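Local structure of putative secreted cellulose binding protein (Streptomyces coelicolor, 4OY7) at residues V116-P121 and S164-D169; S127-D132 and D169-M174. The protein cleaves glycosidic bonds of cellulose oxidatively with a copper ion, this chain being the catalytic AA10 domain of a longer secreted protein. All blocks are in the same frame, centred on the assembly; numbering follows the deposited sequence.

Strands 112-119 and 168-178, antiparallel neighbours in the mixed sheet of the domain, tie the two contacts together, the centres of the contacts about 9 Å apart. Along the chain the segments alternate: 116-121, then 127-132, then 164-169 and 169-174, the last two meeting at Asp169. Contact 1 joins the end of strand 112-119 to the loop that leads into strand 168-178; contact 2 lays the loop between strands 112-119 and 134-141 over strand 168-178. They also touch directly, Thr119 CG2 lying 3.6 Å from Leu129 CD1 and Lys120 NZ 2.8 Å from Asp132 O. Both belong to the immunoglobulin/fibronectin-III-like beta-sandwich core of this AA10 LPMO, away from its copper site.

Contact 1 (V116-P121 and S164-D169); sequences VYLTKP and SGRSGD
At the end of strand 112-119, in the mixed sheet of this LPMO domain, Arg166 reaches across from the loop leading into strand 168-178 and takes hold of the backbone carbonyl of Thr119. It uses the end of its guanidinium: NH2 lies 2.9 Å from Thr119 O and NH1 3.0 Å from that same Thr119 O, so one oxygen receives two N-H groups. Sharing costs straightness, the N-H...O angles being 147° and 139°. The oxygen sits at the edge of the guanidinium, near its plane; NH1 approaches in the carbonyl plane, whereas NH2 is tilted from it. Bends at chi2 and chi3 fold the arginine chain before it meets the strand.

Packing probably helps fix the rotation of the flat group. Pro121 N lies over one face, offset toward its rim, and Pro121 CD comes within 3.8 Å of Arg166 NH1. Leu118 approaches from the opposite direction to the arginine chain, its CD2 3.4 Å from Arg166 NH1. A water is hydrogen-bonded to Leu118 O at 2.9 Å and weakly to Arg166 NH1, adding a bridge one residue back.

Thr119 is held at two points: OG1 by Leu171 N on the neighbouring strand, the carbonyl by the arginine. Arg166 in turn touches Phe193 of strand 184-193, and its backbone N bonds to Ser96 OG. The result is a bifurcated, end-on grip by NH1 and NH2 on one main-chain carbonyl, joining a strand end to the loop before the adjacent antiparallel strand.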
ATOM      1  N   VAL A 116       9.645  -4.610  -1.047  1.00  5.69           N
ATOM      2  CA  VAL A 116       8.526  -4.782  -1.969  1.00  5.61           C
ATOM      3  C   VAL A 116       8.236  -6.276  -2.169  1.00  5.72           C
ATOM      4  O   VAL A 116       9.116  -7.041  -2.567  1.00  5.95           O
ATOM      5  CB  VAL A 116       8.820  -4.104  -3.321  1.00  5.85           C
ATOM      6  CG1 VAL A 116       7.654  -4.312  -4.290  1.00  5.95           C
ATOM      7  CG2 VAL A 116       9.166  -2.606  -3.151  1.00  5.96           C
ATOM      8  N   TYR A 117       6.985  -6.659  -1.924  1.00  5.44           N
ATOM      9  CA  TYR A 117       6.519  -8.058  -1.982  1.00  5.62           C
ATOM     10  C   TYR A 117       5.334  -8.266  -2.911  1.00  5.62           C
ATOM     11  O   TYR A 117       4.476  -7.396  -3.047  1.00  5.45           O
ATOM     12  CB  TYR A 117       6.105  -8.570  -0.596  1.00  5.53           C
ATOM     13  CG  TYR A 117       7.085  -8.394   0.544  1.00  5.65           C
ATOM     14  CD1 TYR A 117       7.284  -7.158   1.142  1.00  5.66           C
ATOM     15  CD2 TYR A 117       7.737  -9.478   1.072  1.00  6.00           C
ATOM     16  CE1 TYR A 117       8.154  -7.016   2.227  1.00  5.79           C
ATOM     17  CE2 TYR A 117       8.606  -9.363   2.148  1.00  6.16           C
ATOM     18  CZ  TYR A 117       8.799  -8.124   2.742  1.00  6.09           C
ATOM     19  OH  TYR A 117       9.698  -8.045   3.807  1.00  6.67           O
ATOM     20  N   LEU A 118       5.242  -9.452  -3.499  1.00  6.06           N
ATOM     21  CA  LEU A 118       4.100  -9.775  -4.383  1.00  6.30           C
ATOM     22  C   LEU A 118       3.472 -11.080  -3.932  1.00  6.61           C
ATOM     23  O   LEU A 118       4.164 -12.020  -3.605  1.00  6.53           O
ATOM     24  CB  LEU A 118       4.578  -9.913  -5.812  1.00  6.83           C
ATOM     25  CG  LEU A 118       3.562 -10.236  -6.901  1.00  7.16           C
ATOM     26  CD1 LEU A 118       2.550  -9.103  -7.092  1.00  7.05           C
ATOM     27  CD2 LEU A 118       4.316 -10.520  -8.191  1.00  7.65           C
ATOM     28  N   THR A 119       2.151 -11.100  -3.898  1.00  6.67           N
ATOM     29  CA  THR A 119       1.418 -12.298  -3.572  1.00  7.21           C
ATOM     30  C   THR A 119       1.743 -13.385  -4.580  1.00  7.87           C
ATOM     31  O   THR A 119       1.887 -13.151  -5.771  1.00  7.89           O
ATOM     32  CB  THR A 119      -0.102 -12.060  -3.468  1.00  7.17           C
ATOM     33  OG1 THR A 119      -0.600 -11.473  -4.686  1.00  7.29           O
ATOM     34  CG2 THR A 119      -0.406 -11.190  -2.264  1.00  6.93           C
ATOM     35  N   LYS A 120       1.843 -14.589  -4.043  1.00  8.51           N
ATOM     36  CA  LYS A 120       2.206 -15.770  -4.836  1.00  9.47           C
ATOM     37  C   LYS A 120       1.134 -16.148  -5.839  1.00  9.79           C
ATOM     38  O   LYS A 120      -0.058 -15.880  -5.650  1.00  9.69           O
ATOM     39  CB  LYS A 120       2.466 -16.943  -3.910  1.00 10.15           C
ATOM     40  CG  LYS A 120       3.668 -16.748  -3.019  1.00 10.49           C
ATOM     41  CD  LYS A 120       3.845 -17.917  -2.073  1.00 11.44           C
ATOM     42  CE  LYS A 120       5.003 -17.686  -1.115  1.00 11.72           C
ATOM     43  NZ  LYS A 120       5.118 -18.731  -0.059  1.00 12.51           N
ATOM     44  N   PRO A 121       1.550 -16.822  -6.916  1.00 10.29           N
ATOM     45  CA  PRO A 121       0.569 -17.318  -7.854  1.00 10.81           C
ATOM     46  C   PRO A 121      -0.483 -18.163  -7.134  1.00 11.22           C
ATOM     47  O   PRO A 121      -0.142 -18.987  -6.258  1.00 11.67           O
ATOM     48  CB  PRO A 121       1.395 -18.198  -8.796  1.00 11.42           C
ATOM     49  CG  PRO A 121       2.780 -17.713  -8.651  1.00 11.16           C
ATOM     50  CD  PRO A 121       2.920 -17.256  -7.249  1.00 10.63           C
ATOM     51  N   SER A 164       7.300 -12.259 -15.010  1.00 11.02           N
ATOM     52  CA  SER A 164       6.559 -12.930 -16.078  1.00 11.56           C
ATOM     53  C   SER A 164       5.747 -14.101 -15.540  1.00 11.45           C
ATOM     54  O   SER A 164       5.936 -14.520 -14.388  1.00 11.12           O
ATOM     55  CB  SER A 164       7.518 -13.469 -17.115  1.00 12.46           C
ATOM     56  OG  SER A 164       8.189 -12.413 -17.750  1.00 12.97           O
ATOM     57  N   GLY A 165       4.838 -14.601 -16.378  1.00 11.86           N
ATOM     58  CA  GLY A 165       4.053 -15.793 -16.053  1.00 12.06           C
ATOM     59  C   GLY A 165       2.940 -15.563 -15.051  1.00 11.61           C
ATOM     60  O   GLY A 165       2.442 -16.525 -14.485  1.00 12.27           O
ATOM     61  N   ARG A 166       2.547 -14.315 -14.838  1.00 11.08           N
ATOM     62  CA  ARG A 166       1.486 -13.999 -13.902  1.00 10.56           C
ATOM     63  C   ARG A 166       0.206 -13.550 -14.603  1.00 10.74           C
ATOM     64  O   ARG A 166       0.231 -12.953 -15.699  1.00 11.06           O
ATOM     65  CB  ARG A 166       1.973 -12.940 -12.893  1.00  9.87           C
ATOM     66  CG  ARG A 166       3.186 -13.376 -12.071  1.00  9.84           C
ATOM     67  CD  ARG A 166       2.895 -14.606 -11.214  1.00 10.00           C
ATOM     68  NE  ARG A 166       1.791 -14.303 -10.325  1.00  9.69           N
ATOM     69  CZ  ARG A 166       1.911 -13.829  -9.087  1.00  9.39           C
ATOM     70  NH1 ARG A 166       3.104 -13.691  -8.481  1.00  9.19           N
ATOM     71  NH2 ARG A 166       0.814 -13.540  -8.417  1.00  9.26           N
ATOM     72  N   SER A 167      -0.918 -13.850 -13.959  1.00 10.62           N
ATOM     73  CA  SER A 167      -2.219 -13.450 -14.451  1.00 10.86           C
ATOM     74  C   SER A 167      -3.175 -13.259 -13.299  1.00 10.31           C
ATOM     75  O   SER A 167      -2.891 -13.714 -12.196  1.00  9.97           O
ATOM     76  CB  SER A 167      -2.759 -14.500 -15.404  1.00 11.93           C
ATOM     77  OG  SER A 167      -3.077 -15.706 -14.725  1.00 12.64           O
ATOM     78  N   GLY A 168      -4.293 -12.585 -13.565  1.00 10.13           N
ATOM     79  CA  GLY A 168      -5.326 -12.375 -12.568  1.00  9.78           C
ATOM     80  C   GLY A 168      -4.901 -11.445 -11.445  1.00  8.99           C
ATOM     81  O   GLY A 168      -3.894 -10.726 -11.532  1.00  8.73           O
ATOM     82  N   ASP A 169      -5.696 -11.438 -10.382  1.00  8.80           N
ATOM     83  CA  ASP A 169      -5.504 -10.488  -9.298  1.00  8.21           C
ATOM     84  C   ASP A 169      -4.299 -10.869  -8.453  1.00  7.68           C
ATOM     85  O   ASP A 169      -3.947 -12.044  -8.337  1.00  7.95           O
ATOM     86  CB  ASP A 169      -6.739 -10.464  -8.378  1.00  8.40           C
ATOM     87  CG  ASP A 169      -7.965  -9.803  -9.008  1.00  9.04           C
ATOM     88  OD1 ASP A 169      -7.822  -9.012  -9.963  1.00  9.56           O
ATOM     89  OD2 ASP A 169      -9.087 -10.035  -8.484  1.00  9.67           O
TER
HETATM   90  O   HOH W   1       5.044 -13.686  -5.870  1.00 11.90           O

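Contact 2 (S127-D132 and D169-M174); sequences SELGWD and DALIFM
Trp131 and Phe173 set their rings almost perpendicular, the planes at 89° and the centroid of the tryptophan six-membered ring 5.4 Å from that of Phe173, and the rings meet obliquely. The far corner of the indole does the touching: Trp131 CH2 lies 3.6 Å from Phe173 CE2, and Trp131 CZ3 is 3.7 Å from that same Phe173 CE2. Phe173 holds CG anti to its backbone N (chi1 164°), which carries the ring off the strand to meet the indole. At the other end of the tryptophan, NE1 is hydrogen-bonded to Val63 O, which probably helps hold the indole's orientation.

A second apolar meeting lies two residues back on each segment. Leu129 and Leu171 cross at about a right angle and touch by their methyl ends, with Leu129 CD2 3.9 Å from Leu171 CD2 and 4.1 Å from Leu171 CD1. Leu171 and Phe173, two residues apart in strand 168-178 and both pointing toward segment 127-132, present their side chains on one face of the sheet, and Leu129 and Trp131 come down onto them from the loop.

Around this patch, Leu134 packs against both Leu129 and Phe173, and the ring of Tyr117 meets that of Phe173. This is hydrophobic core packing, in which the loop joining strands 112-119 and 134-141 covers part of one face of the mixed sheet in the immunoglobulin/fibronectin-III-like beta-sandwich of AA10 LPMOs.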
ATOM      1  N   SER A 127      -9.052 -14.274  -0.098  1.00 10.55           N
ATOM      2  CA  SER A 127      -8.330 -14.940   0.974  1.00 10.59           C
ATOM      3  C   SER A 127      -7.563 -13.972   1.856  1.00  9.96           C
ATOM      4  O   SER A 127      -7.146 -12.902   1.419  1.00  9.43           O
ATOM      5  CB  SER A 127      -7.321 -15.909   0.385  1.00 10.90           C
ATOM      6  OG  SER A 127      -7.988 -16.869  -0.396  1.00 11.94           O
ATOM      7  N   GLU A 128      -7.336 -14.394   3.094  1.00 10.12           N
ATOM      8  CA  GLU A 128      -6.481 -13.645   4.012  1.00  9.72           C
ATOM      9  C   GLU A 128      -5.095 -13.425   3.384  1.00  9.12           C
ATOM     10  O   GLU A 128      -4.545 -14.318   2.747  1.00  9.33           O
ATOM     11  CB  GLU A 128      -6.359 -14.443   5.296  1.00 10.42           C
ATOM     12  CG  GLU A 128      -5.534 -13.772   6.359  1.00 10.35           C
ATOM     13  CD  GLU A 128      -5.425 -14.595   7.621  1.00 11.09           C
ATOM     14  OE1 GLU A 128      -4.660 -14.200   8.506  1.00 11.67           O
ATOM     15  OE2 GLU A 128      -6.106 -15.620   7.757  1.00 11.95           O
ATOM     16  N   LEU A 129      -4.551 -12.233   3.585  1.00  8.51           N
ATOM     17  CA  LEU A 129      -3.167 -11.906   3.222  1.00  8.04           C
ATOM     18  C   LEU A 129      -2.244 -12.201   4.398  1.00  7.99           C
ATOM     19  O   LEU A 129      -2.246 -11.499   5.415  1.00  7.70           O
ATOM     20  CB  LEU A 129      -3.045 -10.443   2.811  1.00  7.65           C
ATOM     21  CG  LEU A 129      -1.635 -10.000   2.456  1.00  7.40           C
ATOM     22  CD1 LEU A 129      -1.251 -10.693   1.155  1.00  7.57           C
ATOM     23  CD2 LEU A 129      -1.568  -8.491   2.317  1.00  7.06           C
ATOM     24  N   GLY A 130      -1.477 -13.278   4.285  1.00  8.15           N
ATOM     25  CA  GLY A 130      -0.469 -13.603   5.287  1.00  8.25           C
ATOM     26  C   GLY A 130       0.935 -13.434   4.712  1.00  7.96           C
ATOM     27  O   GLY A 130       1.133 -13.385   3.499  1.00  7.68           O
ATOM     28  N   TRP A 131       1.913 -13.389   5.606  1.00  8.02           N
ATOM     29  CA  TRP A 131       3.321 -13.403   5.207  1.00  7.93           C
ATOM     30  C   TRP A 131       3.665 -14.592   4.292  1.00  8.73           C
ATOM     31  O   TRP A 131       4.440 -14.443   3.361  1.00  8.35           O
ATOM     32  CB  TRP A 131       4.241 -13.365   6.451  1.00  7.86           C
ATOM     33  CG  TRP A 131       4.156 -12.074   7.202  1.00  7.39           C
ATOM     34  CD1 TRP A 131       3.412 -11.821   8.319  1.00  7.51           C
ATOM     35  CD2 TRP A 131       4.760 -10.824   6.835  1.00  6.93           C
ATOM     36  NE1 TRP A 131       3.556 -10.515   8.693  1.00  7.24           N
ATOM     37  CE2 TRP A 131       4.394  -9.881   7.815  1.00  6.88           C
ATOM     38  CE3 TRP A 131       5.638 -10.430   5.822  1.00  6.70           C
ATOM     39  CZ2 TRP A 131       4.828  -8.555   7.769  1.00  6.73           C
ATOM     40  CZ3 TRP A 131       6.062  -9.113   5.776  1.00  6.65           C
ATOM     41  CH2 TRP A 131       5.663  -8.200   6.741  1.00  6.57           C
ATOM     42  N   ASP A 132       3.092 -15.768   4.525  1.00  9.92           N
ATOM     43  CA  ASP A 132       3.422 -16.917   3.655  1.00 11.46           C
ATOM     44  C   ASP A 132       2.740 -16.879   2.291  1.00 10.87           C
ATOM     45  O   ASP A 132       2.920 -17.780   1.475  1.00 11.09           O
ATOM     46  CB  ASP A 132       3.187 -18.259   4.359  1.00 13.82           C
ATOM     47  CG  ASP A 132       1.737 -18.624   4.507  1.00 16.21           C
ATOM     48  OD1 ASP A 132       0.853 -17.764   4.330  1.00 19.17           O
ATOM     49  OD2 ASP A 132       1.452 -19.819   4.836  1.00 20.54           O
ATOM     50  N   ASP A 169      -5.696 -11.438 -10.382  1.00  8.80           N
ATOM     51  CA  ASP A 169      -5.504 -10.488  -9.298  1.00  8.21           C
ATOM     52  C   ASP A 169      -4.299 -10.869  -8.453  1.00  7.68           C
ATOM     53  O   ASP A 169      -3.947 -12.044  -8.337  1.00  7.95           O
ATOM     54  CB  ASP A 169      -6.739 -10.464  -8.378  1.00  8.40           C
ATOM     55  CG  ASP A 169      -7.965  -9.803  -9.008  1.00  9.04           C
ATOM     56  OD1 ASP A 169      -7.822  -9.012  -9.963  1.00  9.56           O
ATOM     57  OD2 ASP A 169      -9.087 -10.035  -8.484  1.00  9.67           O
ATOM     58  N   ALA A 170      -3.720  -9.866  -7.815  1.00  7.07           N
ATOM     59  CA  ALA A 170      -2.588 -10.045  -6.909  1.00  6.69           C
ATOM     60  C   ALA A 170      -2.558  -8.813  -6.008  1.00  6.35           C
ATOM     61  O   ALA A 170      -3.368  -7.919  -6.155  1.00  6.34           O
ATOM     62  CB  ALA A 170      -1.296 -10.195  -7.711  1.00  6.82           C
ATOM     63  N   LEU A 171      -1.609  -8.755  -5.093  1.00  6.14           N
ATOM     64  CA  LEU A 171      -1.431  -7.561  -4.278  1.00  5.97           C
ATOM     65  C   LEU A 171       0.070  -7.319  -4.102  1.00  5.82           C
ATOM     66  O   LEU A 171       0.860  -8.260  -3.958  1.00  6.00           O
ATOM     67  CB  LEU A 171      -2.137  -7.768  -2.960  1.00  6.04           C
ATOM     68  CG  LEU A 171      -2.058  -6.697  -1.891  1.00  5.75           C
ATOM     69  CD1 LEU A 171      -3.300  -6.902  -1.021  1.00  5.92           C
ATOM     70  CD2 LEU A 171      -0.776  -6.822  -1.082  1.00  5.64           C
ATOM     71  N   ILE A 172       0.473  -6.059  -4.149  1.00  5.75           N
ATOM     72  CA  ILE A 172       1.852  -5.672  -3.839  1.00  5.78           C
ATOM     73  C   ILE A 172       1.850  -5.029  -2.463  1.00  5.45           C
ATOM     74  O   ILE A 172       1.196  -4.010  -2.249  1.00  5.51           O
ATOM     75  CB  ILE A 172       2.429  -4.696  -4.895  1.00  6.09           C
ATOM     76  CG1 ILE A 172       2.616  -5.425  -6.235  1.00  6.52           C
ATOM     77  CG2 ILE A 172       3.761  -4.114  -4.457  1.00  6.15           C
ATOM     78  CD1 ILE A 172       2.804  -4.503  -7.414  1.00  7.02           C
ATOM     79  N   PHE A 173       2.609  -5.630  -1.556  1.00  5.36           N
ATOM     80  CA  PHE A 173       2.765  -5.129  -0.186  1.00  5.24           C
ATOM     81  C   PHE A 173       4.145  -4.529  -0.046  1.00  5.31           C
ATOM     82  O   PHE A 173       5.142  -5.125  -0.514  1.00  5.70           O
ATOM     83  CB  PHE A 173       2.645  -6.267   0.832  1.00  5.11           C
ATOM     84  CG  PHE A 173       3.151  -5.905   2.186  1.00  5.04           C
ATOM     85  CD1 PHE A 173       2.458  -4.988   2.989  1.00  4.96           C
ATOM     86  CD2 PHE A 173       4.318  -6.461   2.673  1.00  5.18           C
ATOM     87  CE1 PHE A 173       2.934  -4.660   4.242  1.00  4.95           C
ATOM     88  CE2 PHE A 173       4.803  -6.107   3.926  1.00  5.08           C
ATOM     89  CZ  PHE A 173       4.128  -5.175   4.689  1.00  5.00           C
ATOM     90  N   MET A 174       4.213  -3.332   0.539  1.00  5.42           N
ATOM     91  CA  MET A 174       5.495  -2.685   0.798  1.00  5.72           C
ATOM     92  C   MET A 174       5.623  -2.314   2.248  1.00  5.72           C
ATOM     93  O   MET A 174       4.635  -1.869   2.885  1.00  5.74           O
ATOM     94  CB  MET A 174       5.693  -1.441  -0.054  1.00  6.10           C
ATOM     95  CG  MET A 174       5.327  -1.613  -1.502  1.00  6.35           C
ATOM     96  SD  MET A 174       5.829  -0.170  -2.467  1.00  7.13           S
ATOM     97  CE  MET A 174       4.891  -0.489  -3.948  1.00  7.21           C
TER